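Local atomic coordinates of endo-beta-mannanase (Rhizomucor miehei, PDB entry 4QP0), a protein that probably hydrolyses internal beta-1,4-mannosidic linkages in mannans, galactomannans and glucomannans, as a secreted glycoside hydrolase of family 5. Residues Y27-S32 with V52-F57; K102-L107 with G169-N174; C190-T195 with G238-A243. All coordinates share one frame; numbering follows the deposited sequence.

How the contacts relate
Contacts 1 and 2 are neighbours in the barrel sheet, with centres about 10 Å apart. Strand 51-55 of contact 1 runs beside strand 102-106 of contact 2. Arg-53 NE forms a salt bridge with Glu-171 OE1 at 2.7 Å, and Leu-56 N probably bonds to Thr-106 O at 2.8 Å. Asn-174 of contact 2 also packs on Trp-55. These residues lie at the end of the barrel that carries the active site in family 5 enzymes. Contact 3 is peripheral. Its centre is about 20 Å from that of contact 2 and about 27 Å from that of contact 1, and it touches neither. Helix 192-209, which starts in contact 3, follows strand 167-171 of contact 2.

Contact 1: residues Y27-S32 with V52-F57; sequences YYLMTS and VRTWLF
Tyr-27 CB sits over the five-membered ring of Trp-55, 3.3 Å from its centroid and almost on the ring normal. This is a CH-pi contact. Phe-57 CZ lies over the opposite face of the indole, so Trp-55 is held between the two. The phenol ring itself is oblique to the indole, with planes at 55°. Tyr-27 CD1 is 3.5 Å from Trp-55 CD1. Tyr-27 CG sits between its own backbone N and carbonyl carbon (chi1 82°), and the ring leads away while CB stays on the indole. Tyr-28 CB lies over the centre of one phenol face.

Met-30 approaches the indole at its edge. Its chain is extended beyond CG, and CE reaches Trp-55 CD1 at 3.7 Å, in the indole plane. The sulfur lies close to the backbone too, with Met-30 SD 3.1 Å from Phe-57 O. Leu-29 CB packs on Thr-54 OG1 at 3.7 Å. That hydroxyl is hydrogen-bonded to Ala-26 O.

No hydrogen bond joins the two segments. The 27-32 turn is tied internally. Tyr-28 O accepts from Thr-31 N at 3.2 Å and from Ser-32 OG at 2.9 Å, from opposite faces of its carbonyl plane. Leu-29 also packs on Val-37 and Ile-92. The arrangement is that of a beta-alpha-beta unit of a TIM barrel: the loop after strand 17-25 lies against the C-terminal end of its parallel neighbour, strand 51-55.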
# COMPACT_ATOMS: atom_id res chain seq x y z
N TYR A 27 -4.24 -5.19 -6.17
CA TYR A 27 -2.93 -5.83 -6.07
C TYR A 27 -2.61 -6.69 -7.30
O TYR A 27 -1.44 -6.86 -7.67
CB TYR A 27 -2.87 -6.70 -4.80
CG TYR A 27 -3.49 -8.07 -4.96
CD1 TYR A 27 -2.71 -9.17 -5.34
CD2 TYR A 27 -4.86 -8.28 -4.73
CE1 TYR A 27 -3.27 -10.43 -5.49
CE2 TYR A 27 -5.42 -9.54 -4.88
CZ TYR A 27 -4.62 -10.61 -5.26
OH TYR A 27 -5.16 -11.87 -5.41
N TYR A 28 -3.67 -7.21 -7.93
CA TYR A 28 -3.59 -8.21 -8.99
C TYR A 28 -3.35 -7.63 -10.38
O TYR A 28 -3.44 -8.35 -11.38
CB TYR A 28 -4.87 -9.07 -9.00
CG TYR A 28 -6.13 -8.25 -9.20
CD1 TYR A 28 -6.68 -8.07 -10.47
CD2 TYR A 28 -6.78 -7.64 -8.11
CE1 TYR A 28 -7.83 -7.32 -10.65
CE2 TYR A 28 -7.93 -6.89 -8.30
CZ TYR A 28 -8.45 -6.73 -9.57
OH TYR A 28 -9.58 -5.99 -9.75
N LEU A 29 -3.07 -6.33 -10.46
CA LEU A 29 -2.82 -5.70 -11.75
C LEU A 29 -1.61 -6.32 -12.46
O LEU A 29 -1.64 -6.54 -13.67
CB LEU A 29 -2.67 -4.18 -11.61
CG LEU A 29 -3.97 -3.37 -11.74
CD1 LEU A 29 -3.78 -1.92 -11.32
CD2 LEU A 29 -4.54 -3.45 -13.16
N MET A 30 -0.58 -6.63 -11.67
CA MET A 30 0.64 -7.26 -12.17
C MET A 30 0.45 -8.63 -12.86
O MET A 30 1.35 -9.10 -13.55
CB MET A 30 1.69 -7.35 -11.05
CG MET A 30 1.31 -8.21 -9.86
SD MET A 30 2.73 -8.43 -8.76
CE MET A 30 2.00 -9.40 -7.44
N THR A 31 -0.70 -9.27 -12.68
CA THR A 31 -0.95 -10.59 -13.28
C THR A 31 -2.09 -10.58 -14.28
O THR A 31 -2.37 -11.59 -14.92
CB THR A 31 -1.23 -11.68 -12.23
OG1 THR A 31 -2.38 -11.32 -11.45
CG2 THR A 31 -0.01 -11.90 -11.32
N SER A 32 -2.75 -9.43 -14.41
CA SER A 32 -3.92 -9.31 -15.25
C SER A 32 -3.56 -9.20 -16.72
O SER A 32 -2.54 -8.60 -17.07
CB SER A 32 -4.75 -8.10 -14.83
OG SER A 32 -5.30 -8.28 -13.54
N VAL A 52 -5.20 4.43 -7.52
CA VAL A 52 -5.22 3.02 -7.17
C VAL A 52 -3.88 2.54 -6.54
O VAL A 52 -2.78 2.90 -6.99
CB VAL A 52 -5.69 2.14 -8.36
CG1 VAL A 52 -4.73 2.22 -9.54
CG2 VAL A 52 -5.94 0.70 -7.95
N ARG A 53 -4.00 1.76 -5.47
CA ARG A 53 -2.87 1.16 -4.79
C ARG A 53 -2.74 -0.27 -5.29
O ARG A 53 -3.74 -0.97 -5.45
CB ARG A 53 -3.12 1.16 -3.30
CG ARG A 53 -1.96 0.66 -2.47
CD ARG A 53 -2.22 0.91 -1.00
NE ARG A 53 -1.26 0.21 -0.16
CZ ARG A 53 -1.42 -1.03 0.29
NH1 ARG A 53 -2.51 -1.72 -0.01
NH2 ARG A 53 -0.48 -1.57 1.05
N THR A 54 -1.51 -0.69 -5.56
CA THR A 54 -1.27 -2.01 -6.15
C THR A 54 0.16 -2.51 -5.93
O THR A 54 1.05 -1.73 -5.58
CB THR A 54 -1.62 -2.04 -7.66
OG1 THR A 54 -1.45 -3.36 -8.19
CG2 THR A 54 -0.77 -1.06 -8.46
N TRP A 55 0.36 -3.80 -6.15
CA TRP A 55 1.62 -4.52 -5.91
C TRP A 55 2.67 -4.23 -6.96
O TRP A 55 2.38 -4.33 -8.16
CB TRP A 55 1.34 -6.02 -5.91
CG TRP A 55 0.69 -6.60 -4.67
CD1 TRP A 55 0.39 -7.94 -4.42
CD2 TRP A 55 0.27 -5.89 -3.44
NE1 TRP A 55 -0.18 -8.10 -3.18
CE2 TRP A 55 -0.27 -6.92 -2.54
CE3 TRP A 55 0.30 -4.56 -3.01
CZ2 TRP A 55 -0.78 -6.60 -1.28
CZ3 TRP A 55 -0.22 -4.25 -1.74
CH2 TRP A 55 -0.74 -5.26 -0.90
N LEU A 56 3.88 -3.90 -6.52
CA LEU A 56 5.05 -3.81 -7.41
C LEU A 56 6.20 -4.68 -6.87
O LEU A 56 7.36 -4.27 -6.85
CB LEU A 56 5.53 -2.37 -7.62
CG LEU A 56 6.01 -1.99 -9.04
CD1 LEU A 56 6.67 -0.62 -9.06
CD2 LEU A 56 6.95 -3.01 -9.65
N PHE A 57 5.82 -5.87 -6.42
CA PHE A 57 6.74 -6.90 -5.97
C PHE A 57 6.14 -8.21 -6.43
O PHE A 57 4.91 -8.31 -6.58
CB PHE A 57 6.86 -6.89 -4.43
CG PHE A 57 5.56 -7.14 -3.72
CD1 PHE A 57 5.21 -8.43 -3.32
CD2 PHE A 57 4.67 -6.09 -3.45
CE1 PHE A 57 4.00 -8.67 -2.69
CE2 PHE A 57 3.47 -6.33 -2.81
CZ PHE A 57 3.13 -7.61 -2.44

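Contact 2: residues K102-L107 with G169-N174; sequences KLIFTL and GWEIAN
Thr-106 OG1 donates to Glu-171 OE1 at 3.1 Å. It meets the carboxylate on its anti side, 17° out of the plane. Ile-104 CG2 meets the same side chain where the two cross obliquely, 3.5 Å from Glu-171 CG. This methyl is anti to the Ile-104 backbone N, which turns it toward the glutamate. Thr-106 CG2 points to the loop beyond the strand and lies 3.8 Å from Asn-174 CB.

Three backbone bonds join the strands. Phe-105 N donates to Gly-169 O at 3.3 Å, Glu-171 N to Phe-105 O at 2.9 Å, and Leu-107 N to Glu-171 O at 2.8 Å. The strands are parallel neighbours of the TIM barrel. Ile-104, Thr-106 and Glu-171 are on its inner face. Phe-105 and Trp-170 are on the outer face, where Trp-170 meets helices 136-151 and 192-209.

On that outer face the two aromatic side chains lie side by side and point the same way. Phe-105 CB is 3.7 Å from Trp-170 CZ3. The ring planes are at 23°, but the rings are slid apart and barely overlap. Leu-107 CD2 packs more loosely, 4.2 Å from Trp-170 CE3.

A second shell fixes these groups. Asp-210 OD2 accepts from Trp-170 NE1, and Leu-150 and Ile-206 pack on the indole. Inside the barrel, Glu-171 OE1 also takes the Arg-53 salt bridge, so this oxygen is gripped twice. Arg-53 NH2 also bonds to Asn-174 OD1, while Asn-174 ND2 bonds to Asn-109 OD1. Asn-174 opens the Asn-Glu-Pro sequence in which family 5 enzymes carry their acid/base glutamate.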
# COMPACT_ATOMS: atom_id res chain seq x y z
N LYS A 102 -3.72 7.76 -10.90
CA LYS A 102 -2.44 7.77 -10.22
C LYS A 102 -2.20 6.44 -9.49
O LYS A 102 -3.16 5.73 -9.15
CB LYS A 102 -2.40 8.96 -9.27
CG LYS A 102 -2.41 10.30 -9.98
CD LYS A 102 -1.13 11.08 -9.70
CE LYS A 102 -1.19 12.51 -10.22
NZ LYS A 102 -0.51 12.66 -11.55
N LEU A 103 -0.94 6.09 -9.26
CA LEU A 103 -0.60 4.76 -8.74
C LEU A 103 0.21 4.81 -7.46
O LEU A 103 1.19 5.53 -7.38
CB LEU A 103 0.21 3.98 -9.78
CG LEU A 103 -0.45 3.48 -11.06
CD1 LEU A 103 0.61 3.28 -12.13
CD2 LEU A 103 -1.22 2.19 -10.83
N ILE A 104 -0.21 4.03 -6.46
CA ILE A 104 0.60 3.83 -5.25
C ILE A 104 1.23 2.44 -5.34
O ILE A 104 0.55 1.43 -5.20
CB ILE A 104 -0.22 3.97 -3.95
CG1 ILE A 104 -0.81 5.39 -3.81
CG2 ILE A 104 0.64 3.68 -2.74
CD1 ILE A 104 -1.75 5.56 -2.64
N PHE A 105 2.54 2.39 -5.58
CA PHE A 105 3.24 1.12 -5.76
C PHE A 105 3.83 0.64 -4.45
O PHE A 105 4.60 1.36 -3.81
CB PHE A 105 4.35 1.23 -6.81
CG PHE A 105 3.87 1.13 -8.24
CD1 PHE A 105 3.07 0.07 -8.66
CD2 PHE A 105 4.27 2.08 -9.18
CE1 PHE A 105 2.65 -0.02 -9.99
CE2 PHE A 105 3.84 1.99 -10.50
CZ PHE A 105 3.04 0.94 -10.90
N THR A 106 3.48 -0.58 -4.04
CA THR A 106 4.03 -1.18 -2.83
C THR A 106 5.17 -2.10 -3.24
O THR A 106 5.02 -2.93 -4.14
CB THR A 106 2.93 -1.94 -2.05
OG1 THR A 106 1.80 -1.08 -1.86
CG2 THR A 106 3.43 -2.39 -0.69
N LEU A 107 6.33 -1.95 -2.60
CA LEU A 107 7.56 -2.55 -3.12
C LEU A 107 7.94 -3.91 -2.55
O LEU A 107 8.90 -4.55 -3.01
CB LEU A 107 8.72 -1.57 -2.98
CG LEU A 107 8.70 -0.35 -3.91
CD1 LEU A 107 9.63 0.73 -3.38
CD2 LEU A 107 9.06 -0.72 -5.34
N GLY A 169 3.21 7.63 -5.37
CA GLY A 169 4.29 7.53 -4.42
C GLY A 169 4.65 6.09 -4.16
O GLY A 169 3.91 5.19 -4.55
N TRP A 170 5.79 5.89 -3.51
CA TRP A 170 6.29 4.56 -3.14
C TRP A 170 5.93 4.13 -1.75
O TRP A 170 5.97 4.93 -0.81
CB TRP A 170 7.81 4.54 -3.26
CG TRP A 170 8.29 4.98 -4.61
CD1 TRP A 170 8.95 6.16 -4.93
CD2 TRP A 170 8.13 4.27 -5.89
NE1 TRP A 170 9.21 6.22 -6.28
CE2 TRP A 170 8.75 5.12 -6.91
CE3 TRP A 170 7.57 3.05 -6.27
CZ2 TRP A 170 8.79 4.74 -8.25
CZ3 TRP A 170 7.62 2.68 -7.62
CH2 TRP A 170 8.21 3.51 -8.59
N GLU A 171 5.60 2.85 -1.59
CA GLU A 171 5.45 2.27 -0.27
C GLU A 171 6.49 1.20 -0.07
O GLU A 171 6.68 0.33 -0.94
CB GLU A 171 4.05 1.68 -0.09
CG GLU A 171 2.93 2.67 -0.32
CD GLU A 171 1.67 2.29 0.40
OE1 GLU A 171 1.25 1.10 0.31
OE2 GLU A 171 1.09 3.17 1.07
N ILE A 172 7.17 1.25 1.07
CA ILE A 172 8.26 0.33 1.42
C ILE A 172 7.83 -1.15 1.38
O ILE A 172 8.40 -1.95 0.63
CB ILE A 172 8.86 0.65 2.81
CG1 ILE A 172 9.54 2.02 2.79
CG2 ILE A 172 9.83 -0.45 3.24
CD1 ILE A 172 9.82 2.60 4.17
N ALA A 173 6.83 -1.49 2.18
CA ALA A 173 6.33 -2.85 2.27
C ALA A 173 4.88 -2.87 2.73
O ALA A 173 4.41 -1.96 3.40
CB ALA A 173 7.18 -3.66 3.23
N ASN A 174 4.17 -3.93 2.35
CA ASN A 174 2.80 -4.12 2.76
C ASN A 174 2.71 -4.72 4.17
O ASN A 174 3.26 -5.79 4.44
CB ASN A 174 2.06 -5.00 1.76
CG ASN A 174 0.59 -5.11 2.06
OD1 ASN A 174 -0.09 -4.09 2.26
ND2 ASN A 174 0.08 -6.34 2.11

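Contact 3: residues C190-T195 with G238-A243; sequences CSTTVT and GMDFDA
Asp-240 OD2, facing Thr-192 across the contact, accepts from an ordered water at 3.1 Å and is also bonded to Asn-224 ND2. The same water makes a weak bond of 3.0 Å to Thr-192 O, so it bridges the two segments. The other carboxylate oxygen, Asp-240 OD1, accepts from Ala-243 N at 3.0 Å. The amide comes from above the carboxylate plane, 70° out of it. Asp-240 is thus the N-cap of helix 241-245. Its CG is anti to the backbone N, which brings the carboxylate over the first turn.

The other segment has a similar cap. Ser-191 OG accepts from Val-194 N at 3.1 Å and starts helix 192-209. Two helix N-termini therefore meet here, on the periphery of the barrel. Cys-190, just before the serine cap, is tied to Cys-178 by a disulfide.

Between the caps the packing is close. Thr-192 CG2 lies 3.5 Å from Gly-238 C. Thr-192 CA makes a CA-H...O contact of 3.5 Å with Gly-238 O, with an angle of 154° at the hydrogen. Thr-192 CB and Asp-240 CB face each other at 4.1 Å. Gly-238 has backbone angles at which a beta carbon would collide with the carbonyl before it, and the place of that carbon would also be close to Ser-191 O. Met-239 is bent at chi2 and chi3 and crosses Thr-195 at about a right angle, with Met-239 SD 3.0 Å from Thr-195 OG1.

No direct hydrogen bond crosses the contact. The polar link is a single water, weakly bonded on the Thr-192 side. The carboxylate also faces the N-terminus of its own helix, whose dipole would probably stabilise a negative charge on Asp-240.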
# COMPACT_ATOMS: atom_id res chain seq x y z
N CYS A 190 13.51 -8.43 17.64
CA CYS A 190 12.60 -7.50 16.97
C CYS A 190 11.85 -6.64 17.97
O CYS A 190 11.43 -7.12 19.02
CB CYS A 190 11.58 -8.24 16.10
SG CYS A 190 10.78 -7.20 14.86
N SER A 191 11.67 -5.36 17.62
CA SER A 191 11.00 -4.39 18.48
C SER A 191 10.40 -3.26 17.64
O SER A 191 10.30 -3.36 16.41
CB SER A 191 11.99 -3.81 19.49
OG SER A 191 12.94 -2.98 18.85
N THR A 192 9.99 -2.19 18.31
CA THR A 192 9.53 -0.99 17.62
C THR A 192 10.73 -0.11 17.23
O THR A 192 10.65 0.63 16.25
CB THR A 192 8.51 -0.19 18.45
OG1 THR A 192 9.08 0.15 19.72
CG2 THR A 192 7.25 -1.01 18.69
N THR A 193 11.82 -0.20 17.99
CA THR A 193 13.09 0.46 17.64
C THR A 193 13.68 -0.11 16.35
O THR A 193 14.15 0.65 15.49
CB THR A 193 14.14 0.31 18.77
OG1 THR A 193 13.63 0.87 19.98
CG2 THR A 193 15.45 1.02 18.40
N VAL A 194 13.65 -1.43 16.21
CA VAL A 194 14.22 -2.11 15.04
C VAL A 194 13.37 -1.92 13.78
O VAL A 194 13.89 -1.66 12.69
CB VAL A 194 14.46 -3.61 15.34
CG1 VAL A 194 14.59 -4.43 14.06
CG2 VAL A 194 15.69 -3.77 16.24
N THR A 195 12.06 -2.04 13.94
CA THR A 195 11.13 -1.84 12.84
C THR A 195 11.26 -0.41 12.29
O THR A 195 11.46 -0.22 11.10
CB THR A 195 9.68 -2.17 13.29
OG1 THR A 195 8.96 -2.78 12.21
CG2 THR A 195 8.94 -0.95 13.79
N GLY A 238 5.02 -4.74 17.07
CA GLY A 238 6.39 -4.29 16.82
C GLY A 238 6.44 -3.06 15.92
O GLY A 238 7.50 -2.71 15.41
N MET A 239 5.29 -2.41 15.73
CA MET A 239 5.18 -1.23 14.87
C MET A 239 4.80 0.00 15.68
O MET A 239 4.18 -0.11 16.73
CB MET A 239 4.14 -1.45 13.77
CG MET A 239 4.50 -2.55 12.79
SD MET A 239 5.99 -2.22 11.84
CE MET A 239 5.39 -0.99 10.69
N ASP A 240 5.15 1.17 15.17
CA ASP A 240 5.01 2.41 15.92
C ASP A 240 4.61 3.50 14.96
O ASP A 240 5.47 4.26 14.49
CB ASP A 240 6.34 2.74 16.61
CG ASP A 240 6.23 3.87 17.62
OD1 ASP A 240 5.32 4.73 17.52
OD2 ASP A 240 7.09 3.92 18.53
N PHE A 241 3.32 3.59 14.67
CA PHE A 241 2.79 4.60 13.75
C PHE A 241 3.32 5.99 14.06
O PHE A 241 3.72 6.70 13.15
CB PHE A 241 1.26 4.61 13.78
CG PHE A 241 0.63 5.54 12.77
CD1 PHE A 241 0.40 5.13 11.46
CD2 PHE A 241 0.23 6.83 13.14
CE1 PHE A 241 -0.20 5.98 10.54
CE2 PHE A 241 -0.39 7.69 12.22
CZ PHE A 241 -0.60 7.26 10.92
N ASP A 242 3.33 6.36 15.33
CA ASP A 242 3.85 7.67 15.76
C ASP A 242 5.31 7.89 15.34
O ASP A 242 5.64 8.94 14.77
CB ASP A 242 3.70 7.85 17.28
CG ASP A 242 2.24 7.95 17.72
OD1 ASP A 242 1.42 8.56 17.00
OD2 ASP A 242 1.92 7.40 18.80
N ALA A 243 6.17 6.91 15.60
CA ALA A 243 7.58 7.05 15.27
C ALA A 243 7.81 7.07 13.76
O ALA A 243 8.77 7.68 13.28
CB ALA A 243 8.42 5.97 15.94
O HOH W 1 10.01 3.28 17.55